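NADH kinase POS5, mitochondrial (Saccharomyces cerevisiae, PDB 3AFO) phosphorylates NADH and NAD(+) at the expense of ATP, with a twofold preference for NADH, and is a key source of the cellular reductant NADPH. Local coordinates at residues K11-N14 with N15-S18; G125-L128 with H129-M133; T196-M199 with N200-L204; C356-T360 with E361-I365; R366-N369 with E370-F374. All coordinates share one frame; numbering follows the deposited sequence. Where two conformers were deposited one is given.

Contact 1 of 5, residues K11-N14 with N15-S18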
# COMPACT_ATOMS: atom_id res chain seq x y z
N LYS A 11 38.26 33.04 19.00
CA LYS A 11 38.06 33.39 20.42
C LYS A 11 37.11 32.43 21.15
O LYS A 11 36.18 31.88 20.53
CB LYS A 11 37.53 34.82 20.53
CG LYS A 11 38.56 35.90 20.24
CD LYS A 11 38.04 37.28 20.57
CE LYS A 11 38.98 38.36 20.07
NZ LYS A 11 38.46 39.72 20.41
N PRO A 12 37.32 32.23 22.47
CA PRO A 12 36.42 31.38 23.27
C PRO A 12 34.99 31.89 23.22
O PRO A 12 34.76 33.08 23.44
CB PRO A 12 36.98 31.51 24.69
CG PRO A 12 38.44 31.85 24.47
CD PRO A 12 38.44 32.75 23.28
N VAL A 13 34.04 31.00 22.93
CA VAL A 13 32.63 31.40 22.88
C VAL A 13 32.10 31.83 24.26
O VAL A 13 31.13 32.60 24.35
CB VAL A 13 31.73 30.32 22.20
CG1 VAL A 13 31.65 29.06 23.04
CG2 VAL A 13 30.35 30.88 21.91
N ASN A 14 32.73 31.37 25.34
CA ASN A 14 32.34 31.84 26.67
C ASN A 14 32.58 33.34 26.89
O ASN A 14 32.16 33.88 27.90
CB ASN A 14 33.01 31.01 27.78
CG ASN A 14 34.51 31.20 27.84
OD1 ASN A 14 35.03 32.28 27.58
ND2 ASN A 14 35.21 30.13 28.18
N ASN A 15 33.24 34.00 25.94
CA ASN A 15 33.35 35.46 25.95
C ASN A 15 32.02 36.14 25.62
O ASN A 15 31.88 37.35 25.82
CB ASN A 15 34.40 35.96 24.94
CG ASN A 15 35.82 35.57 25.33
OD1 ASN A 15 36.07 34.98 26.39
ND2 ASN A 15 36.77 35.91 24.47
N LEU A 16 31.07 35.37 25.11
CA LEU A 16 29.75 35.90 24.74
C LEU A 16 28.73 35.73 25.85
O LEU A 16 28.88 34.87 26.72
CB LEU A 16 29.24 35.24 23.45
CG LEU A 16 30.14 35.29 22.21
CD1 LEU A 16 29.48 34.59 21.02
CD2 LEU A 16 30.53 36.73 21.85
N ARG A 17 27.68 36.55 25.79
CA ARG A 17 26.59 36.57 26.76
C ARG A 17 25.64 35.39 26.55
O ARG A 17 25.52 34.89 25.43
CB ARG A 17 25.79 37.87 26.65
CG ARG A 17 26.62 39.16 26.62
CD ARG A 17 27.15 39.54 27.99
NE ARG A 17 26.10 39.95 28.92
CZ ARG A 17 26.25 40.89 29.85
NH1 ARG A 17 27.40 41.55 29.95
NH2 ARG A 17 25.25 41.19 30.66
N SER A 18 24.96 34.99 27.62
CA SER A 18 23.92 33.95 27.58
C SER A 18 22.84 34.23 26.55
O SER A 18 22.54 35.38 26.24
CB SER A 18 23.28 33.81 28.97
OG SER A 18 24.18 33.21 29.88
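Two backbone bonds close the turn that follows strand 8-12: N15 N donates to P12 O at 3.1 Å, and L16 N donates to V13 O at 2.9 Å. Each spans three residues, the spacing of a short 3-10 segment, which takes the chain out of the strand through V13, N14 and N15. Both donors stand well above the plane of the carbonyl they meet; the bond to V13 O lies about 48° out of that plane. The N15 side chain folds back over the start of the turn, its CB 3.3 Å from P12 O, and crosses the proline ring at a slant. K11, its chain extended, leads away from the turn and touches I102 and Y104 of strand 101-105. V13 and L16 cross at about a right angle, and both pack against Y104 and against I76 of strand 74-76, while V13 also rests on I111 of helix 108-114. Backbone hydrogen bonds from K11 and V13 to T105 tie this end of the strand to strand 101-105. V13 turns CG2 anti to its own N (CG1 at chi1 67°), which brings that methyl to 3.9 Å from L16 CD1.

Contact 2 of 5, residues G125-L128 with H129-M133. With NAI (1,4-dihydronicotinamide adenine dinucleotide), chain C.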
# COMPACT_ATOMS: atom_id res chain seq x y z
N GLY A 125 19.96 16.70 6.81
CA GLY A 125 20.91 16.21 7.81
C GLY A 125 21.59 17.33 8.59
O GLY A 125 21.86 17.18 9.78
N THR A 126 21.83 18.46 7.92
CA THR A 126 22.47 19.62 8.56
C THR A 126 21.58 20.21 9.65
O THR A 126 22.05 20.46 10.76
CB THR A 126 22.85 20.70 7.53
OG1 THR A 126 23.43 20.07 6.38
CG2 THR A 126 23.86 21.69 8.14
N ILE A 127 20.31 20.42 9.33
CA ILE A 127 19.31 20.82 10.32
C ILE A 127 19.25 19.81 11.47
O ILE A 127 19.36 20.20 12.64
CB ILE A 127 17.91 20.96 9.68
CG1 ILE A 127 17.94 21.98 8.54
CG2 ILE A 127 16.87 21.34 10.72
CD1 ILE A 127 16.61 22.13 7.83
N LEU A 128 19.08 18.53 11.14
CA LEU A 128 18.96 17.47 12.14
C LEU A 128 20.12 17.44 13.16
O LEU A 128 19.89 17.44 14.37
CB LEU A 128 18.78 16.09 11.46
CG LEU A 128 17.44 15.89 10.72
CD1 LEU A 128 17.38 14.46 10.20
CD2 LEU A 128 16.24 16.17 11.60
N HIS A 129 21.36 17.43 12.67
CA HIS A 129 22.53 17.44 13.55
C HIS A 129 22.66 18.74 14.34
O HIS A 129 23.04 18.72 15.51
CB HIS A 129 23.83 17.15 12.78
CG HIS A 129 23.77 15.92 11.92
ND1 HIS A 129 24.56 15.75 10.80
CD2 HIS A 129 22.99 14.81 12.00
CE1 HIS A 129 24.29 14.58 10.24
NE2 HIS A 129 23.34 14.00 10.95
N GLY A 130 22.32 19.86 13.71
CA GLY A 130 22.34 21.17 14.38
C GLY A 130 21.36 21.25 15.54
O GLY A 130 21.73 21.62 16.65
N VAL A 131 20.11 20.88 15.29
CA VAL A 131 19.09 20.86 16.33
C VAL A 131 19.44 19.85 17.43
O VAL A 131 19.23 20.11 18.63
CB VAL A 131 17.70 20.60 15.72
CG1 VAL A 131 16.65 20.33 16.80
CG2 VAL A 131 17.28 21.78 14.86
N SER A 132 20.01 18.72 17.02
CA SER A 132 20.41 17.64 17.91
C SER A 132 21.31 18.09 19.06
O SER A 132 21.26 17.52 20.15
CB SER A 132 21.13 16.57 17.10
OG SER A 132 21.38 15.44 17.90
N MET A 133 22.15 19.09 18.78
CA MET A 133 22.99 19.71 19.80
C MET A 133 22.20 20.25 20.98
O MET A 133 22.67 20.20 22.11
CB MET A 133 23.78 20.87 19.19
CG MET A 133 25.24 20.60 18.96
SD MET A 133 26.07 22.20 19.02
CE MET A 133 27.79 21.72 19.03
PA NAI C . 20.41 10.76 4.80
O1A NAI C . 21.02 11.73 3.83
O2A NAI C . 21.05 9.27 4.77
O5B NAI C . 18.89 10.50 4.52
C5B NAI C . 18.14 11.59 4.28
C4B NAI C . 17.38 11.39 3.02
O4B NAI C . 16.03 11.58 3.53
C3B NAI C . 17.78 12.66 2.28
O3B NAI C . 17.38 12.55 0.91
C2B NAI C . 16.96 13.70 3.03
O2B NAI C . 16.68 14.84 2.22
C1B NAI C . 15.65 12.95 3.27
N9A NAI C . 14.95 13.47 4.48
C8A NAI C . 15.41 13.54 5.73
N7A NAI C . 14.47 14.08 6.52
C5A NAI C . 13.39 14.33 5.77
C6A NAI C . 12.13 14.87 6.02
N6A NAI C . 11.74 15.27 7.25
N1A NAI C . 11.28 14.99 4.98
C2A NAI C . 11.61 14.62 3.75
N3A NAI C . 12.80 14.10 3.49
C4A NAI C . 13.71 13.95 4.47
O3 NAI C . 20.58 11.22 6.39
PN NAI C . 20.11 12.66 6.93
O1N NAI C . 19.96 13.62 5.78
O2N NAI C . 20.97 12.91 8.10
O5D NAI C . 18.58 12.45 7.48
C5D NAI C . 18.30 11.45 8.45
C4D NAI C . 16.99 10.77 8.11
O4D NAI C . 17.27 9.80 7.08
C3D NAI C . 16.45 9.90 9.24
O3D NAI C . 15.73 10.69 10.20
C2D NAI C . 15.51 8.96 8.46
O2D NAI C . 14.16 9.46 8.51
C1D NAI C . 16.05 9.06 7.00
N1N NAI C . 16.30 7.70 6.52
C2N NAI C . 15.53 7.25 5.45
C3N NAI C . 15.68 5.97 4.95
C7N NAI C . 14.80 5.53 3.75
O7N NAI C . 14.91 4.43 3.22
N7N NAI C . 13.94 6.44 3.34
C4N NAI C . 16.64 5.12 5.52
C5N NAI C . 17.44 5.56 6.61
C6N NAI C . 17.27 6.85 7.12
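The imidazole of H129 lies on a backbone carbonyl: G125 O sits 3.1 Å above one face of the ring, toward its rim. The ring makes no bond to that oxygen, because ND1, though near, meets it at a poor angle. The oxygen is instead taken by H129 N, at 2.9 Å and an almost straight N-H...O angle of 174°, so one residue both lays its ring over G125 O and bonds it through its backbone. With CG anti to the carbonyl carbon (chi1 -51°), the ring is folded back along the helix toward the bound NADH, but NE2 stays 3.9 Å from phosphate oxygen O2N. The next bonds continue the alpha-helical ladder: G130 N to T126 O, V131 N to I127 O, and S132 N to L128 O. This is helix 124-132 of a beta-alpha-beta unit between strands 117-122 and 142-146, and its first turn carries the end of the GGDG motif of NAD kinases. G125 is where that motif meets the dinucleotide: a CB on it would fall only 2.8 Å from NAI O2N. Its N stands 3.2 Å from NAI O1N at the N-terminal end of the helix, where the helix dipole may help to steady the diphosphate. L128 lies against the ligand by its CD1, 3.6 Å from the ribose-side oxygen O5D. On the sheet side, I127 and V131 point the same way, CG2 to CG2 at 4.2 Å, and T126 OG1 bonds back to G123 N.

Contact 3 of 5, residues T196-M199 with N200-L204. With NAI (1,4-dihydronicotinamide adenine dinucleotide), chain C.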
# COMPACT_ATOMS: atom_id res chain seq x y z
N THR A 196 17.54 10.66 24.38
CA THR A 196 17.86 11.36 23.15
C THR A 196 16.61 12.08 22.63
O THR A 196 15.48 11.75 23.00
CB THR A 196 18.41 10.40 22.07
OG1 THR A 196 17.59 9.23 21.98
CG2 THR A 196 19.84 9.96 22.40
N HIS A 197 16.82 13.08 21.78
CA HIS A 197 15.75 13.90 21.26
C HIS A 197 15.70 13.83 19.73
O HIS A 197 16.73 13.85 19.07
CB HIS A 197 15.91 15.33 21.74
CG HIS A 197 15.87 15.46 23.23
ND1 HIS A 197 16.94 15.12 24.03
CD2 HIS A 197 14.89 15.86 24.07
CE1 HIS A 197 16.62 15.31 25.30
NE2 HIS A 197 15.38 15.76 25.35
N ALA A 198 14.48 13.73 19.20
CA ALA A 198 14.27 13.50 17.77
C ALA A 198 13.40 14.56 17.13
O ALA A 198 12.31 14.86 17.62
CB ALA A 198 13.68 12.11 17.52
N MET A 199 13.86 15.09 16.01
CA MET A 199 13.07 16.00 15.20
C MET A 199 12.30 15.24 14.11
O MET A 199 11.17 15.61 13.77
CB MET A 199 14.01 17.03 14.57
CG MET A 199 13.42 17.93 13.56
SD MET A 199 14.60 19.24 13.17
CE MET A 199 13.55 20.21 12.12
N ASN A 200 12.93 14.20 13.57
CA ASN A 200 12.37 13.35 12.52
C ASN A 200 11.77 12.09 13.10
O ASN A 200 10.55 11.86 13.04
CB ASN A 200 13.48 12.92 11.56
CG ASN A 200 13.43 13.61 10.22
OD1 ASN A 200 14.17 13.22 9.31
ND2 ASN A 200 12.57 14.61 10.06
N ASP A 201 12.64 11.25 13.64
CA ASP A 201 12.23 9.91 14.01
C ASP A 201 13.16 9.17 14.95
O ASP A 201 14.32 9.55 15.15
CB ASP A 201 12.00 9.06 12.75
CG ASP A 201 13.11 9.21 11.72
OD1 ASP A 201 14.30 9.38 12.09
OD2 ASP A 201 12.78 9.13 10.51
N ILE A 202 12.60 8.10 15.51
CA ILE A 202 13.33 7.12 16.27
C ILE A 202 13.03 5.79 15.60
O ILE A 202 11.85 5.45 15.40
CB ILE A 202 12.86 7.11 17.73
CG1 ILE A 202 13.18 8.46 18.38
CG2 ILE A 202 13.51 5.92 18.51
CD1 ILE A 202 12.11 8.98 19.34
N PHE A 203 14.06 5.04 15.25
CA PHE A 203 13.80 3.73 14.62
C PHE A 203 14.71 2.60 15.04
O PHE A 203 15.84 2.82 15.46
CB PHE A 203 13.66 3.81 13.08
CG PHE A 203 14.88 4.32 12.35
CD1 PHE A 203 15.86 3.43 11.91
CD2 PHE A 203 15.01 5.66 12.05
CE1 PHE A 203 16.97 3.90 11.21
CE2 PHE A 203 16.13 6.13 11.34
CZ PHE A 203 17.10 5.25 10.92
N LEU A 204 14.15 1.40 14.96
CA LEU A 204 14.82 0.16 15.25
C LEU A 204 14.92 -0.60 13.94
O LEU A 204 13.98 -0.59 13.14
CB LEU A 204 14.03 -0.65 16.28
CG LEU A 204 13.93 -0.01 17.67
CD1 LEU A 204 12.87 -0.70 18.51
CD2 LEU A 204 15.30 -0.08 18.38
PA NAI C . 20.41 10.76 4.80
O1A NAI C . 21.02 11.73 3.83
O2A NAI C . 21.05 9.27 4.77
O5B NAI C . 18.89 10.50 4.52
C5B NAI C . 18.14 11.59 4.28
C4B NAI C . 17.38 11.39 3.02
O4B NAI C . 16.03 11.58 3.53
C3B NAI C . 17.78 12.66 2.28
O3B NAI C . 17.38 12.55 0.91
C2B NAI C . 16.96 13.70 3.03
O2B NAI C . 16.68 14.84 2.22
C1B NAI C . 15.65 12.95 3.27
N9A NAI C . 14.95 13.47 4.48
C8A NAI C . 15.41 13.54 5.73
N7A NAI C . 14.47 14.08 6.52
C5A NAI C . 13.39 14.33 5.77
C6A NAI C . 12.13 14.87 6.02
N6A NAI C . 11.74 15.27 7.25
N1A NAI C . 11.28 14.99 4.98
C2A NAI C . 11.61 14.62 3.75
N3A NAI C . 12.80 14.10 3.49
C4A NAI C . 13.71 13.95 4.47
O3 NAI C . 20.58 11.22 6.39
PN NAI C . 20.11 12.66 6.93
O1N NAI C . 19.96 13.62 5.78
O2N NAI C . 20.97 12.91 8.10
O5D NAI C . 18.58 12.45 7.48
C5D NAI C . 18.30 11.45 8.45
C4D NAI C . 16.99 10.77 8.11
O4D NAI C . 17.27 9.80 7.08
C3D NAI C . 16.45 9.90 9.24
O3D NAI C . 15.73 10.69 10.20
C2D NAI C . 15.51 8.96 8.46
O2D NAI C . 14.16 9.46 8.51
C1D NAI C . 16.05 9.06 7.00
N1N NAI C . 16.30 7.70 6.52
C2N NAI C . 15.53 7.25 5.45
C3N NAI C . 15.68 5.97 4.95
C7N NAI C . 14.80 5.53 3.75
O7N NAI C . 14.91 4.43 3.22
N7N NAI C . 13.94 6.44 3.34
C4N NAI C . 16.64 5.12 5.52
C5N NAI C . 17.44 5.56 6.61
C6N NAI C . 17.27 6.85 7.12
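D201, whose backbone O touches A198 CB, sets its carboxylate OD1 in plane at the edge of the F203 ring. That ring also meets C2D of the bound NADH obliquely and Y243 edge-to-face. CG of D201 sits between its backbone N and carbonyl carbon (chi1 46°), which directs both oxygens at the nicotinamide ribose: NAI O2D donates to OD2 in a very short bond of 2.5 Å, and OD1 stands 2.7 Å from NAI O3D. N200 brings its CB to 3.4 Å from the same O3D and lays its carboxamide along the N6A and N7A side of the adenine. Were N200 replaced by an alanine, that adenine edge is likely to lose its polar neighbour and a gap to open beside L128. Across the turn, A198 CB meets I202 CG1 at 3.8 Å, a small apolar contact between strands 194-198 and 201-205. D304 holds the bend, accepting from the backbone N of M199 and of N200, and the M199 side chain runs extended onto helix 124-132. The N200-D201 pair matches the short NE/D motif of the NAD kinase family, here lining the NADH pocket.

Contact 4 of 5, residues C356-T360 with E361-I365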
# COMPACT_ATOMS: atom_id res chain seq x y z
N CYS A 356 11.18 26.85 13.14
CA CYS A 356 11.90 27.00 11.89
C CYS A 356 11.33 28.18 11.14
O CYS A 356 10.13 28.22 10.85
CB CYS A 356 11.77 25.72 11.04
SG CYS A 356 12.39 24.25 11.87
N VAL A 357 12.19 29.16 10.85
CA VAL A 357 11.83 30.28 9.98
C VAL A 357 11.23 29.75 8.69
O VAL A 357 11.83 28.89 8.02
CB VAL A 357 13.07 31.15 9.66
CG1 VAL A 357 12.70 32.34 8.77
CG2 VAL A 357 13.72 31.64 10.95
N ALA A 358 10.05 30.26 8.36
CA ALA A 358 9.30 29.88 7.16
C ALA A 358 9.40 30.95 6.07
O ALA A 358 9.58 32.14 6.36
CB ALA A 358 7.84 29.64 7.52
N LYS A 359 9.24 30.53 4.82
CA LYS A 359 9.31 31.43 3.67
C LYS A 359 7.97 32.09 3.32
O LYS A 359 7.90 33.30 3.11
CB LYS A 359 9.87 30.70 2.45
CG LYS A 359 10.13 31.60 1.25
CD LYS A 359 10.87 30.86 0.16
CE LYS A 359 11.00 31.74 -1.07
NZ LYS A 359 11.48 30.95 -2.23
N THR A 360 6.92 31.27 3.24
CA THR A 360 5.57 31.74 2.93
C THR A 360 4.64 31.11 3.96
O THR A 360 5.09 30.33 4.80
CB THR A 360 5.09 31.28 1.51
OG1 THR A 360 5.00 29.85 1.46
CG2 THR A 360 6.05 31.76 0.43
N GLU A 361 3.36 31.46 3.87
CA GLU A 361 2.31 30.89 4.69
C GLU A 361 1.79 29.58 4.08
O GLU A 361 0.81 29.01 4.57
CB GLU A 361 1.17 31.90 4.82
CG GLU A 361 1.63 33.33 5.12
CD GLU A 361 1.66 33.63 6.61
OE1 GLU A 361 1.13 32.82 7.40
OE2 GLU A 361 2.23 34.68 7.00
N ASN A 362 2.44 29.11 3.01
CA ASN A 362 2.03 27.89 2.33
C ASN A 362 3.19 26.98 1.91
O ASN A 362 3.13 26.32 0.86
CB ASN A 362 1.13 28.27 1.15
CG ASN A 362 -0.18 28.92 1.60
OD1 ASN A 362 -1.01 28.29 2.27
ND2 ASN A 362 -0.36 30.20 1.26
N ASP A 363 4.22 26.93 2.75
CA ASP A 363 5.45 26.17 2.47
C ASP A 363 5.17 24.68 2.34
O ASP A 363 5.83 23.99 1.56
CB ASP A 363 6.49 26.37 3.58
CG ASP A 363 7.20 27.73 3.49
OD1 ASP A 363 6.99 28.46 2.51
OD2 ASP A 363 7.99 28.04 4.41
N TRP A 364 4.21 24.20 3.12
CA TRP A 364 3.95 22.78 3.24
C TRP A 364 3.31 22.22 1.96
O TRP A 364 3.81 21.25 1.41
CB TRP A 364 3.06 22.47 4.46
CG TRP A 364 2.89 20.97 4.63
CD1 TRP A 364 3.87 20.06 4.93
CD2 TRP A 364 1.68 20.23 4.47
NE1 TRP A 364 3.33 18.79 4.97
CE2 TRP A 364 1.99 18.87 4.71
CE3 TRP A 364 0.35 20.58 4.17
CZ2 TRP A 364 1.02 17.85 4.64
CZ3 TRP A 364 -0.61 19.57 4.11
CH2 TRP A 364 -0.27 18.22 4.34
N ILE A 365 2.23 22.82 1.51
CA ILE A 365 1.57 22.37 0.28
C ILE A 365 2.53 22.47 -0.90
O ILE A 365 2.62 21.54 -1.71
CB ILE A 365 0.23 23.12 0.02
CG1 ILE A 365 -0.84 22.57 0.96
CG2 ILE A 365 -0.22 22.98 -1.46
CD1 ILE A 365 -2.18 23.27 0.88
O HOH W 1 4.45 27.96 5.56
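D363 reaches back from the start of its helix and bonds to K359 and T360 in the loop before it. From its CB, CG runs anti to the carbonyl carbon (chi1 -77°), which swings the carboxylate over the preceding residues, CG lying 3.6 Å from T360 N. OD1 then takes two donors, T360 N at 2.9 Å and T360 OG1 at 2.6 Å; both come from the same face of the carboxylate plane, well out of it. OD2 uses its syn lone pair for K359 N at 2.8 Å and also touches A358 CB. T360 OG1 donates to D363 and in turn accepts from N362 N at 3.1 Å, an ST turn that draws the chain into helix 363-370. A water donates to T360 O and accepts from D363 N, joining the backbone of the loop to that of the helix. Farther out, N362 and W364 pack on the third subunit, another copy of this protein. Three donors on one carboxylate, at the N-terminal end of a helix, would probably favour its ionised form, and they probably help to set the helix start against the loop that leads from strand 354-357.

Contact 5 of 5, residues R366-N369 with E370-F374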
# COMPACT_ATOMS: atom_id res chain seq x y z
N ARG A 366 3.26 23.58 -0.99
CA ARG A 366 4.21 23.77 -2.08
C ARG A 366 5.38 22.78 -2.02
O ARG A 366 5.83 22.30 -3.06
CB ARG A 366 4.69 25.23 -2.12
CG ARG A 366 3.57 26.19 -2.46
CD ARG A 366 4.03 27.31 -3.39
NE ARG A 366 4.21 28.58 -2.69
CZ ARG A 366 3.22 29.40 -2.35
NH1 ARG A 366 1.96 29.07 -2.62
NH2 ARG A 366 3.48 30.54 -1.72
N GLY A 367 5.83 22.46 -0.82
CA GLY A 367 6.90 21.47 -0.62
C GLY A 367 6.50 20.06 -1.05
O GLY A 367 7.25 19.40 -1.79
N ILE A 368 5.35 19.58 -0.59
CA ILE A 368 4.91 18.22 -0.97
C ILE A 368 4.66 18.12 -2.49
O ILE A 368 5.06 17.13 -3.11
CB ILE A 368 3.72 17.67 -0.11
CG1 ILE A 368 2.41 18.42 -0.36
CG2 ILE A 368 4.09 17.68 1.39
CD1 ILE A 368 1.18 17.78 0.29
N ASN A 369 4.06 19.15 -3.07
CA ASN A 369 3.84 19.18 -4.53
C ASN A 369 5.13 19.25 -5.34
O ASN A 369 5.34 18.42 -6.21
CB ASN A 369 2.92 20.34 -4.93
CG ASN A 369 1.44 20.04 -4.69
OD1 ASN A 369 1.02 18.88 -4.67
ND2 ASN A 369 0.66 21.09 -4.52
N GLU A 370 5.97 20.24 -5.04
CA GLU A 370 7.14 20.53 -5.89
C GLU A 370 8.38 19.69 -5.59
O GLU A 370 9.14 19.35 -6.50
CB GLU A 370 7.50 22.02 -5.86
CG GLU A 370 6.37 22.93 -6.33
CD GLU A 370 6.81 24.37 -6.53
OE1 GLU A 370 8.01 24.68 -6.33
OE2 GLU A 370 5.95 25.20 -6.90
N LEU A 371 8.60 19.38 -4.32
CA LEU A 371 9.78 18.60 -3.96
C LEU A 371 9.52 17.10 -3.94
O LEU A 371 10.38 16.32 -4.35
CB LEU A 371 10.33 19.05 -2.60
CG LEU A 371 10.60 20.55 -2.48
CD1 LEU A 371 10.91 20.90 -1.04
CD2 LEU A 371 11.75 20.98 -3.43
N LEU A 372 8.35 16.69 -3.46
CA LEU A 372 8.04 15.26 -3.34
C LEU A 372 7.21 14.72 -4.51
O LEU A 372 7.08 13.51 -4.67
CB LEU A 372 7.33 14.97 -2.01
CG LEU A 372 8.05 15.35 -0.70
CD1 LEU A 372 7.20 14.88 0.46
CD2 LEU A 372 9.45 14.78 -0.61
N GLY A 373 6.67 15.62 -5.32
CA GLY A 373 5.85 15.23 -6.47
C GLY A 373 4.53 14.60 -6.05
O GLY A 373 4.09 13.61 -6.65
N PHE A 374 3.93 15.15 -4.99
CA PHE A 374 2.67 14.63 -4.46
C PHE A 374 1.60 14.66 -5.55
O PHE A 374 1.46 15.67 -6.24
CB PHE A 374 2.19 15.44 -3.25
CG PHE A 374 0.78 15.15 -2.85
CD1 PHE A 374 0.46 13.97 -2.17
CD2 PHE A 374 -0.25 16.05 -3.15
CE1 PHE A 374 -0.85 13.70 -1.81
CE2 PHE A 374 -1.55 15.79 -2.79
CZ PHE A 374 -1.86 14.61 -2.11
O HOH W 2 3.18 17.34 -7.59
O HOH W 3 -0.47 17.65 -6.59
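E370 N bonds to R366 O and L371 N to G367 O, both at 2.9 Å, carrying the helix through its last turn. Beyond them the backbone ladder frays, L372 N making only weak bonds to G367 O and I368 O, and G373 N a weak one to N369 O. G373 leaves the helix with positive phi (68°), a conformation that favours glycine. The chain then folds back so that F374 N reaches I368 O at 3.0 Å and an N-H...O angle of 161°.

The apolar contacts follow from this fold. I368 and F374 lie side by side, CD1 of the isoleucine over one face of the phenylalanine ring, 4.1 Å from CD2. F374 has CG anti to its backbone N (chi1 168°), and this carries the ring back along the helix. L372 CD1 also meets I368 CG2.

Among polar groups, N369 OD1 sits in plane at the ring edge, 3.5 Å from F374 CD2. One water bridges that OD1 to F374 O, and a second bridges N369 O to F374 O. ND2 is held by L224 O of the third subunit, whose F271 meets the F374 ring edge-to-face. Without the ring, as with an alanine here, I368 CD1 would probably face a gap and F271 of the third subunit lose its aromatic partner.

One water and the bond from F374 N thus supply donors to N369 O and I368 O, which otherwise receive only weak bonds from the residues ending the helix, while the other water ties the N369 side chain to F374 O.

Contacts 2 and 3 each form part of the NADH site, their centres about 12 Å apart: both touch the ligand, and L128 CD2 packs on M199 CB at 3.8 Å, joining helix 124-132 to the turn before strand 201-205. M199 also links contact 3 to contact 4, its CE lying 4.2 Å from C356 SG. Contacts 4 and 5 share helix 363-370, one at its start and one at its end, with centres about 13 Å apart, and both meet the third subunit. The side chain of L372 comes within about 5 Å of a bound NADH and that of D363 within about 12 Å. Contact 1 is remote, its nearest atoms about 9 Å from contact 2 and its centre about 41 Å from that of contact 5.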